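PDB 3G7U: cytosine-specific methyltransferase from Escherichia coli O157:H7 EDL933, which probably methylates C5 of cytosine in DNA, using S-adenosyl-L-methionine as methyl donor, as a prophage-encoded modification enzyme. Local coordinates for residues V50-V54 / S55-A59; R105-E109 / L110-F114; N349-P353 / I354-Y358. All coordinates share one frame; numbering follows the deposited sequence.

Contact 1 of 3, residues V50-V54 / S55-A59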
ATOM      1  N   VAL A  50      14.880   8.501  -4.010  1.00 19.90           N
ATOM      2  CA  VAL A  50      15.564   8.531  -5.285  1.00 19.65           C
ATOM      3  C   VAL A  50      14.469   8.484  -6.329  1.00 20.84           C
ATOM      4  O   VAL A  50      13.766   7.469  -6.444  1.00 21.40           O
ATOM      5  CB  VAL A  50      16.495   7.330  -5.385  1.00 22.38           C
ATOM      6  CG1 VAL A  50      17.072   7.184  -6.795  1.00 22.74           C
ATOM      7  CG2 VAL A  50      17.645   7.491  -4.375  1.00 26.38           C
ATOM      8  N   GLN A  51      14.292   9.597  -7.046  1.00 21.55           N
ATOM      9  CA  GLN A  51      13.298   9.642  -8.129  1.00 20.69           C
ATOM     10  C   GLN A  51      13.948   9.208  -9.407  1.00 23.01           C
ATOM     11  O   GLN A  51      14.554  10.018 -10.084  1.00 25.25           O
ATOM     12  CB  GLN A  51      12.716  11.046  -8.266  1.00 21.94           C
ATOM     13  CG  GLN A  51      11.584  11.103  -9.301  1.00 20.84           C
ATOM     14  CD  GLN A  51      11.173  12.496  -9.651  1.00 30.84           C
ATOM     15  OE1 GLN A  51      11.581  13.471  -9.013  1.00 38.70           O
ATOM     16  NE2 GLN A  51      10.304  12.604 -10.638  1.00 34.55           N
ATOM     17  N   GLU A  52      13.824   7.928  -9.740  1.00 18.00           N
ATOM     18  CA  GLU A  52      14.628   7.346 -10.782  1.00 23.64           C
ATOM     19  C   GLU A  52      13.935   6.142 -11.391  1.00 26.37           C
ATOM     20  O   GLU A  52      13.190   5.439 -10.733  1.00 29.03           O
ATOM     21  CB  GLU A  52      16.017   6.974 -10.227  1.00 22.85           C
ATOM     22  CG  GLU A  52      17.089   6.761 -11.349  1.00 19.50           C
ATOM     23  CD  GLU A  52      17.026   7.896 -12.323  1.00 23.98           C
ATOM     24  OE1 GLU A  52      17.627   8.899 -11.987  1.00 26.54           O
ATOM     25  OE2 GLU A  52      16.258   7.838 -13.344  1.00 27.51           O
ATOM     26  N   ASP A  53      14.204   5.963 -12.673  1.00 25.21           N
ATOM     27  CA  ASP A  53      13.971   4.787 -13.426  1.00 28.24           C
ATOM     28  C   ASP A  53      14.963   3.723 -12.950  1.00 28.45           C
ATOM     29  O   ASP A  53      16.197   3.912 -13.030  1.00 27.42           O
ATOM     30  CB  ASP A  53      14.252   5.195 -14.869  1.00 24.00           C
ATOM     31  CG  ASP A  53      13.779   4.173 -15.894  1.00 36.88           C
ATOM     32  OD1 ASP A  53      13.898   2.960 -15.663  1.00 37.35           O
ATOM     33  OD2 ASP A  53      13.333   4.612 -16.981  1.00 42.10           O
ATOM     34  N   VAL A  54      14.433   2.590 -12.484  1.00 24.55           N
ATOM     35  CA  VAL A  54      15.241   1.494 -11.945  0.50 26.05           C
ATOM     36  C   VAL A  54      16.192   0.929 -13.026  1.00 27.87           C
ATOM     37  O   VAL A  54      17.227   0.330 -12.733  1.00 32.00           O
ATOM     38  CB  VAL A  54      14.309   0.435 -11.260  0.50 28.18           C
ATOM     39  CG1 VAL A  54      14.873  -0.938 -11.291  0.50 27.08           C
ATOM     40  CG2 VAL A  54      14.001   0.832  -9.830  0.50 30.81           C
ATOM     41  N   SER A  55      15.847   1.133 -14.297  1.00 29.31           N
ATOM     42  CA  SER A  55      16.721   0.679 -15.392  1.00 30.63           C
ATOM     43  C   SER A  55      18.105   1.358 -15.430  1.00 31.91           C
ATOM     44  O   SER A  55      19.054   0.832 -16.043  1.00 33.88           O
ATOM     45  CB  SER A  55      16.033   0.811 -16.752  1.00 30.15           C
ATOM     46  OG  SER A  55      16.071   2.137 -17.229  1.00 34.78           O
ATOM     47  N   LEU A  56      18.198   2.501 -14.765  1.00 26.33           N
ATOM     48  CA  LEU A  56      19.415   3.327 -14.706  1.00 24.85           C
ATOM     49  C   LEU A  56      20.209   3.029 -13.424  1.00 24.02           C
ATOM     50  O   LEU A  56      21.186   3.726 -13.114  1.00 28.90           O
ATOM     51  CB  LEU A  56      19.035   4.808 -14.774  1.00 21.66           C
ATOM     52  CG  LEU A  56      18.362   5.283 -16.088  1.00 27.75           C
ATOM     53  CD1 LEU A  56      18.175   6.775 -16.041  1.00 29.04           C
ATOM     54  CD2 LEU A  56      19.250   4.904 -17.276  1.00 28.38           C
ATOM     55  N   LEU A  57      19.763   2.011 -12.672  1.00 25.99           N
ATOM     56  CA  LEU A  57      20.386   1.619 -11.391  1.00 22.87           C
ATOM     57  C   LEU A  57      21.100   0.279 -11.507  1.00 26.15           C
ATOM     58  O   LEU A  57      20.721  -0.595 -12.292  1.00 26.57           O
ATOM     59  CB  LEU A  57      19.371   1.574 -10.219  1.00 23.22           C
ATOM     60  CG  LEU A  57      18.591   2.872  -9.940  1.00 19.81           C
ATOM     61  CD1 LEU A  57      17.639   2.661  -8.758  1.00 23.35           C
ATOM     62  CD2 LEU A  57      19.505   4.133  -9.725  1.00 23.59           C
ATOM     63  N   ASN A  58      22.140   0.126 -10.685  1.00 24.35           N
ATOM     64  CA  ASN A  58      22.779  -1.150 -10.453  1.00 22.73           C
ATOM     65  C   ASN A  58      23.307  -1.142  -9.021  1.00 18.12           C
ATOM     66  O   ASN A  58      23.184  -0.128  -8.313  1.00 25.41           O
ATOM     67  CB  ASN A  58      23.887  -1.429 -11.474  1.00 25.33           C
ATOM     68  CG  ASN A  58      25.003  -0.408 -11.418  1.00 24.72           C
ATOM     69  OD1 ASN A  58      25.386   0.042 -10.338  1.00 25.36           O
ATOM     70  ND2 ASN A  58      25.497  -0.005 -12.584  1.00 25.98           N
ATOM     71  N   ALA A  59      23.854  -2.273  -8.567  1.00 19.72           N
ATOM     72  CA  ALA A  59      24.285  -2.394  -7.188  1.00 23.80           C
ATOM     73  C   ALA A  59      25.329  -1.348  -6.807  1.00 21.97           C
ATOM     74  O   ALA A  59      25.286  -0.804  -5.706  1.00 22.62           O
ATOM     75  CB  ALA A  59      24.857  -3.835  -6.960  1.00 26.45           C
TER
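Asp53 and Ser55 hold the compact end of this turn. With its CG anti to the backbone N (chi1 -168°), Asp53 carries OD1 to accept from Ser55 N at 3.0 Å, on the anti side of the carboxylate and 25° out of its plane. The same OD1 lies 2.8 Å from Ser55 OG in a weak hydrogen bond. A side-chain oxygen taking the N-H two residues on defines an Asx turn, and a 3-10 turn is built on it: Leu56 N reaches Asp53 O at 3.0 Å, and Leu57 N reaches Val54 O at 3.0 Å. The stretch joins strand 48-50, at one edge of the Rossmann-like central sheet, to helix 59-66, where Asn58 is the N-cap and its OD1 accepts from Ile61 N. Burial is greatest on the flank formed by Val54 and Leu57: Leu57 packs on Val30, Ile62 and Phe65, and Val54, in the conformer described, on Val30 and Leu106. On the looser flank, Glu52 and the exposed Leu56 cross at about a right angle, Glu52 OE2 packing 3.5 Å from Leu56 CD1. This oxygen accepts a hydrogen bond from Asp53 N at 2.9 Å, and Glu52 CG lies 3.9 Å from Leu57 CD2.

Contact 2 of 3, residues R105-E109 / L110-F114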
ATOM      1  N   ARG A 105      17.093  -8.212 -11.460  1.00 22.89           N
ATOM      2  CA  ARG A 105      18.532  -7.952 -11.684  1.00 24.34           C
ATOM      3  C   ARG A 105      19.147  -7.322 -10.450  1.00 25.90           C
ATOM      4  O   ARG A 105      20.222  -7.727  -9.999  1.00 27.09           O
ATOM      5  CB  ARG A 105      18.759  -7.102 -12.934  1.00 27.40           C
ATOM      6  CG  ARG A 105      20.201  -6.671 -13.130  1.00 25.18           C
ATOM      7  CD  ARG A 105      20.379  -5.775 -14.365  1.00 26.70           C
ATOM      8  NE  ARG A 105      19.564  -4.544 -14.339  1.00 28.93           N
ATOM      9  CZ  ARG A 105      19.830  -3.456 -13.609  1.00 30.92           C
ATOM     10  NH1 ARG A 105      20.906  -3.418 -12.817  1.00 28.21           N
ATOM     11  NH2 ARG A 105      19.022  -2.389 -13.664  1.00 28.27           N
ATOM     12  N   LEU A 106      18.463  -6.331  -9.884  1.00 25.55           N
ATOM     13  CA  LEU A 106      18.940  -5.652  -8.683  1.00 24.75           C
ATOM     14  C   LEU A 106      19.022  -6.566  -7.491  1.00 24.73           C
ATOM     15  O   LEU A 106      19.952  -6.478  -6.708  1.00 25.29           O
ATOM     16  CB  LEU A 106      18.089  -4.416  -8.378  1.00 24.93           C
ATOM     17  CG  LEU A 106      18.314  -3.261  -9.347  1.00 24.25           C
ATOM     18  CD1 LEU A 106      17.352  -2.122  -9.056  1.00 25.36           C
ATOM     19  CD2 LEU A 106      19.758  -2.751  -9.172  1.00 24.27           C
ATOM     20  N   VAL A 107      18.045  -7.449  -7.319  1.00 23.92           N
ATOM     21  CA  VAL A 107      18.133  -8.430  -6.249  1.00 22.68           C
ATOM     22  C   VAL A 107      19.414  -9.322  -6.411  1.00 23.67           C
ATOM     23  O   VAL A 107      20.130  -9.623  -5.445  1.00 28.11           O
ATOM     24  CB  VAL A 107      16.860  -9.314  -6.190  1.00 26.72           C
ATOM     25  CG1 VAL A 107      17.095 -10.501  -5.278  1.00 28.04           C
ATOM     26  CG2 VAL A 107      15.640  -8.479  -5.701  1.00 20.69           C
ATOM     27  N   SER A 108      19.651  -9.729  -7.638  1.00 27.92           N
ATOM     28  CA  SER A 108      20.746 -10.624  -7.963  1.00 32.29           C
ATOM     29  C   SER A 108      22.086  -9.916  -7.683  1.00 31.72           C
ATOM     30  O   SER A 108      22.981 -10.487  -7.058  1.00 31.70           O
ATOM     31  CB  SER A 108      20.665 -10.976  -9.441  1.00 32.03           C
ATOM     32  OG  SER A 108      21.667 -11.930  -9.742  1.00 45.30           O
ATOM     33  N   GLU A 109      22.171  -8.656  -8.115  1.00 28.02           N
ATOM     34  CA  GLU A 109      23.387  -7.839  -7.954  1.00 27.59           C
ATOM     35  C   GLU A 109      23.630  -7.472  -6.495  1.00 30.49           C
ATOM     36  O   GLU A 109      24.772  -7.452  -6.018  1.00 28.55           O
ATOM     37  CB  GLU A 109      23.274  -6.574  -8.808  1.00 25.23           C
ATOM     38  CG  GLU A 109      23.296  -6.783 -10.336  1.00 27.46           C
ATOM     39  CD  GLU A 109      23.156  -5.477 -11.062  1.00 28.44           C
ATOM     40  OE1 GLU A 109      23.070  -4.459 -10.345  1.00 32.51           O
ATOM     41  OE2 GLU A 109      23.162  -5.432 -12.315  1.00 32.63           O
ATOM     42  N   LEU A 110      22.565  -7.152  -5.758  1.00 25.13           N
ATOM     43  CA  LEU A 110      22.734  -6.711  -4.383  1.00 26.81           C
ATOM     44  C   LEU A 110      22.784  -7.807  -3.343  1.00 30.10           C
ATOM     45  O   LEU A 110      23.264  -7.569  -2.230  1.00 28.02           O
ATOM     46  CB  LEU A 110      21.691  -5.668  -3.981  1.00 25.81           C
ATOM     47  CG  LEU A 110      21.861  -4.262  -4.589  1.00 25.13           C
ATOM     48  CD1 LEU A 110      20.582  -3.425  -4.497  1.00 30.22           C
ATOM     49  CD2 LEU A 110      23.018  -3.555  -3.866  1.00 29.35           C
ATOM     50  N   GLN A 111      22.283  -8.989  -3.690  1.00 28.55           N
ATOM     51  CA  GLN A 111      22.275 -10.127  -2.749  1.00 29.22           C
ATOM     52  C   GLN A 111      21.711  -9.834  -1.346  1.00 27.85           C
ATOM     53  O   GLN A 111      22.381 -10.093  -0.353  1.00 23.89           O
ATOM     54  CB  GLN A 111      23.696 -10.774  -2.645  1.00 29.07           C
ATOM     55  CG  GLN A 111      24.214 -11.301  -3.977  1.00 32.99           C
ATOM     56  CD  GLN A 111      23.584 -12.632  -4.334  1.00 36.48           C
ATOM     57  OE1 GLN A 111      23.548 -13.535  -3.504  1.00 42.05           O
ATOM     58  NE2 GLN A 111      23.093 -12.763  -5.565  1.00 32.15           N
ATOM     59  N   PRO A 112      20.456  -9.321  -1.245  1.00 22.14           N
ATOM     60  CA  PRO A 112      19.911  -9.127   0.080  1.00 21.23           C
ATOM     61  C   PRO A 112      19.611 -10.465   0.777  1.00 18.54           C
ATOM     62  O   PRO A 112      19.538 -11.491   0.091  1.00 27.96           O
ATOM     63  CB  PRO A 112      18.561  -8.441  -0.213  1.00 21.42           C
ATOM     64  CG  PRO A 112      18.184  -8.928  -1.582  1.00 22.36           C
ATOM     65  CD  PRO A 112      19.505  -8.918  -2.303  1.00 24.29           C
ATOM     66  N   LEU A 113      19.395 -10.428   2.092  1.00 22.62           N
ATOM     67  CA  LEU A 113      18.950 -11.622   2.836  1.00 23.84           C
ATOM     68  C   LEU A 113      17.609 -12.123   2.300  1.00 28.35           C
ATOM     69  O   LEU A 113      17.365 -13.311   2.269  1.00 25.49           O
ATOM     70  CB  LEU A 113      18.826 -11.323   4.326  1.00 27.27           C
ATOM     71  CG  LEU A 113      20.142 -10.868   4.999  1.00 29.00           C
ATOM     72  CD1 LEU A 113      19.927 -10.640   6.473  1.00 29.75           C
ATOM     73  CD2 LEU A 113      21.320 -11.839   4.705  1.00 32.28           C
ATOM     74  N   PHE A 114      16.753 -11.210   1.849  1.00 23.21           N
ATOM     75  CA  PHE A 114      15.473 -11.640   1.265  1.00 22.35           C
ATOM     76  C   PHE A 114      14.988 -10.646   0.206  1.00 21.41           C
ATOM     77  O   PHE A 114      15.462  -9.492   0.145  1.00 21.85           O
ATOM     78  CB  PHE A 114      14.441 -11.822   2.386  1.00 25.49           C
ATOM     79  CG  PHE A 114      13.838 -10.539   2.889  1.00 26.34           C
ATOM     80  CD1 PHE A 114      12.647 -10.061   2.344  1.00 28.20           C
ATOM     81  CD2 PHE A 114      14.419  -9.830   3.940  1.00 27.85           C
ATOM     82  CE1 PHE A 114      12.073  -8.879   2.799  1.00 23.58           C
ATOM     83  CE2 PHE A 114      13.846  -8.644   4.419  1.00 28.00           C
ATOM     84  CZ  PHE A 114      12.668  -8.172   3.862  1.00 28.45           C
TER
HETATM   85  O   HOH W   1      21.175 -14.156  -7.747  1.00 43.15           O
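Gln111 NE2, at the end of helix 94-110, donates to two protein oxygens, Ser108 O and Asp142 OD2, with a water as a weak third partner. The bond to Ser108 O, 2.7 Å, is nearly straight (166° at the hydrogen) and lies in the carbonyl plane on a lone pair, close to the plane of the amide as well. The water lies 3.2 Å from Gln111 NE2 and 3.0 Å from Ser108 OG, a hydroxyl that is further bonded to Leu138 O. Along the Gln111 chain, chi1 (-60°) sets CG near Ser108 O, and the bend at chi2 (-78°) folds the amide back onto it; the other end of the amide, OE1, meets Lys171 NZ.

The backbone leaves the helix at Gln111, whose phi is positive. Leu110 N still bonds Leu106 O at 2.9 Å, and Gln111 N bonds Val107 O at 2.8 Å, the last i to i-4 bond of the helix. Pro112 has no N-H to offer; its CD instead sits 3.3 Å from Val107 O, and the Pro112 and Val107 side chains cross at about a right angle, with CD 4.1 Å from CG1. Val107, Leu110 and Pro112 all pack on Ile75 of strand 74-77. One turn back, Arg105 NH1 meets Glu109 OE2 at 3.1 Å in a salt bridge, while Glu109 OE1 accepts from Ala59 N. The carbonyls of Leu106, Val107 and Ser108 thus each have a donor, two from the backbone and one from the glutamine amide, which would probably offset the partial negative charge at this helix end.

Contact 3 of 3, residues N349-P353 / I354-Y358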
ATOM      1  N   ASN A 349      -3.221   2.635  -6.028  1.00 25.33           N
ATOM      2  CA  ASN A 349      -1.933   2.027  -6.405  1.00 30.57           C
ATOM      3  C   ASN A 349      -1.121   1.374  -5.280  1.00 31.60           C
ATOM      4  O   ASN A 349       0.006   0.901  -5.517  1.00 35.52           O
ATOM      5  CB  ASN A 349      -1.032   3.104  -7.036  1.00 33.48           C
ATOM      6  CG  ASN A 349      -1.472   3.491  -8.438  1.00 44.05           C
ATOM      7  OD1 ASN A 349      -2.182   2.743  -9.103  1.00 46.36           O
ATOM      8  ND2 ASN A 349      -1.052   4.680  -8.891  1.00 45.04           N
ATOM      9  N   SER A 350      -1.639   1.377  -4.062  1.00 26.14           N
ATOM     10  CA  SER A 350      -0.871   0.902  -2.928  1.00 27.27           C
ATOM     11  C   SER A 350      -1.259  -0.506  -2.520  1.00 24.35           C
ATOM     12  O   SER A 350      -2.416  -0.912  -2.672  1.00 25.56           O
ATOM     13  CB  SER A 350      -1.062   1.838  -1.728  1.00 26.02           C
ATOM     14  OG  SER A 350      -0.460   3.090  -1.992  1.00 30.42           O
ATOM     15  N   VAL A 351      -0.284  -1.236  -1.983  1.00 22.69           N
ATOM     16  CA  VAL A 351      -0.559  -2.418  -1.199  1.00 20.35           C
ATOM     17  C   VAL A 351      -1.186  -1.903   0.082  1.00 19.09           C
ATOM     18  O   VAL A 351      -0.733  -0.877   0.607  1.00 20.71           O
ATOM     19  CB  VAL A 351       0.747  -3.148  -0.801  1.00 22.86           C
ATOM     20  CG1 VAL A 351       0.444  -4.424   0.012  1.00 26.21           C
ATOM     21  CG2 VAL A 351       1.514  -3.503  -2.003  1.00 30.30           C
ATOM     22  N   SER A 352      -2.182  -2.610   0.621  1.00 19.97           N
ATOM     23  CA  SER A 352      -2.696  -2.269   1.986  1.00 17.17           C
ATOM     24  C   SER A 352      -1.586  -2.352   3.025  1.00 20.29           C
ATOM     25  O   SER A 352      -0.915  -3.398   3.091  1.00 25.27           O
ATOM     26  CB  SER A 352      -3.774  -3.263   2.432  1.00 21.90           C
ATOM     27  OG  SER A 352      -4.103  -2.937   3.770  1.00 22.70           O
ATOM     28  N   PRO A 353      -1.379  -1.291   3.824  1.00 20.49           N
ATOM     29  CA  PRO A 353      -0.380  -1.385   4.892  1.00 21.22           C
ATOM     30  C   PRO A 353      -0.637  -2.505   5.913  1.00 26.11           C
ATOM     31  O   PRO A 353       0.294  -2.989   6.554  1.00 25.19           O
ATOM     32  CB  PRO A 353      -0.461  -0.034   5.588  1.00 21.56           C
ATOM     33  CG  PRO A 353      -0.865   0.904   4.526  1.00 19.10           C
ATOM     34  CD  PRO A 353      -1.861   0.095   3.647  1.00 20.78           C
ATOM     35  N   ILE A 354      -1.901  -2.849   6.113  1.00 23.24           N
ATOM     36  CA  ILE A 354      -2.243  -3.899   7.080  1.00 22.89           C
ATOM     37  C   ILE A 354      -1.762  -5.279   6.577  1.00 26.31           C
ATOM     38  O   ILE A 354      -1.130  -6.021   7.328  1.00 30.20           O
ATOM     39  CB  ILE A 354      -3.760  -3.882   7.322  1.00 22.59           C
ATOM     40  CG1 ILE A 354      -4.142  -2.577   8.014  1.00 21.26           C
ATOM     41  CG2 ILE A 354      -4.189  -5.161   8.102  1.00 25.13           C
ATOM     42  CD1 ILE A 354      -5.705  -2.427   8.223  1.00 21.50           C
ATOM     43  N   VAL A 355      -2.056  -5.600   5.316  1.00 21.93           N
ATOM     44  CA  VAL A 355      -1.572  -6.802   4.654  1.00 23.78           C
ATOM     45  C   VAL A 355      -0.041  -6.802   4.603  1.00 26.46           C
ATOM     46  O   VAL A 355       0.595  -7.780   5.011  1.00 27.14           O
ATOM     47  CB  VAL A 355      -2.113  -6.913   3.232  1.00 27.73           C
ATOM     48  CG1 VAL A 355      -1.471  -8.091   2.512  1.00 30.51           C
ATOM     49  CG2 VAL A 355      -3.643  -7.057   3.252  1.00 26.50           C
ATOM     50  N   ALA A 356       0.544  -5.685   4.149  1.00 23.45           N
ATOM     51  CA  ALA A 356       2.008  -5.574   4.087  1.00 23.12           C
ATOM     52  C   ALA A 356       2.661  -5.833   5.438  1.00 23.08           C
ATOM     53  O   ALA A 356       3.630  -6.617   5.500  1.00 26.96           O
ATOM     54  CB  ALA A 356       2.439  -4.191   3.516  1.00 22.78           C
ATOM     55  N   GLU A 357       2.118  -5.254   6.517  1.00 22.69           N
ATOM     56  CA  GLU A 357       2.696  -5.432   7.853  1.00 25.84           C
ATOM     57  C   GLU A 357       2.701  -6.899   8.265  1.00 30.71           C
ATOM     58  O   GLU A 357       3.701  -7.416   8.787  1.00 25.08           O
ATOM     59  CB  GLU A 357       1.949  -4.646   8.914  1.00 26.90           C
ATOM     60  CG  GLU A 357       2.668  -4.713  10.304  1.00 27.96           C
ATOM     61  CD  GLU A 357       1.850  -4.095  11.403  1.00 34.45           C
ATOM     62  OE1 GLU A 357       0.758  -3.548  11.096  1.00 32.05           O
ATOM     63  OE2 GLU A 357       2.297  -4.144  12.565  1.00 33.87           O
ATOM     64  N   TYR A 358       1.584  -7.563   8.013  1.00 28.78           N
ATOM     65  CA  TYR A 358       1.462  -8.949   8.424  1.00 32.44           C
ATOM     66  C   TYR A 358       2.499  -9.847   7.786  1.00 31.06           C
ATOM     67  O   TYR A 358       3.168 -10.590   8.508  1.00 31.29           O
ATOM     68  CB  TYR A 358       0.056  -9.490   8.185  1.00 35.05           C
ATOM     69  CG  TYR A 358      -0.288 -10.613   9.159  1.00 43.47           C
ATOM     70  CD1 TYR A 358      -0.927 -10.333  10.373  1.00 37.84           C
ATOM     71  CD2 TYR A 358       0.047 -11.938   8.881  1.00 44.93           C
ATOM     72  CE1 TYR A 358      -1.238 -11.340  11.284  1.00 44.76           C
ATOM     73  CE2 TYR A 358      -0.260 -12.957   9.792  1.00 47.60           C
ATOM     74  CZ  TYR A 358      -0.907 -12.643  10.991  1.00 47.65           C
ATOM     75  OH  TYR A 358      -1.233 -13.632  11.913  1.00 51.21           O
TER
HETATM   76  O   HOH W   2      -0.158  -1.862   9.120  1.00 24.21           O
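Two side-chain torsions set up this helix start: in Ser352, a chi1 of 175° swings OG anti to the backbone N, within bonding distance of Ile354 N, while in Val351 a chi1 of -179° brings CG1 against Ala356 CB. Ser352 OG accepts from Ile354 N at 3.2 Å; the bond is bent, with 137° at the hydrogen. Spanning a hydroxyl and the N-H two residues on, it makes an ST turn with Ser352 as the N-cap of helix 353-367. OG is also bonded to Gln328 O; since a carbonyl can only accept, the hydroxyl must be the donor there, so this buried oxygen is used both as donor and as acceptor.

The first residue of the helix, Pro353, has no N-H to satisfy, and its ring packs on Leu17 and Phe330. Regular helical bonding begins directly: Ala356 N meets Ser352 O at 2.9 Å, and Glu357 N meets Pro353 O at 2.9 Å. A water donates to Glu357 OE1 at 2.8 Å and, weakly, to Pro353 O, bridging the two; OE1 has its charged partner in Lys229. Around the cap the apolar groups close in. Ser352 CB touches Val355 CG2 at 3.9 Å, and Val351 and Val355 both lie against Phe166 of strand 163-171.

Val351 CG1 lies 4.0 Å from Ala356 CB, which joins the residue before the N-cap to the fourth residue of the helix, the placement of a hydrophobic staple. The sequence Asn349-Ser350-Val351 leading into this capped helix matches motif X of the C5-cytosine methyltransferases, which in relatives packs beside the cofactor-binding region.

In the fold
Contacts 1 and 2 touch, their centres about 14 Å apart. Arg105 NH2 lies 2.8 Å from Leu57 O, a probable hydrogen bond, so the end of helix 94-110 ties down the chain entering helix 59-66. Contact 3 stands apart, near the middle of the molecule: its centre is about 24 Å from that of contact 1 and 22 Å from that of contact 2, with nearest atoms about 14 and 9 Å away. Phe114 nevertheless packs on Leu360, Leu363 and Leu367, farther along the helix that contact 3 starts. All three contacts lie away from Cys81, the predicted catalytic residue.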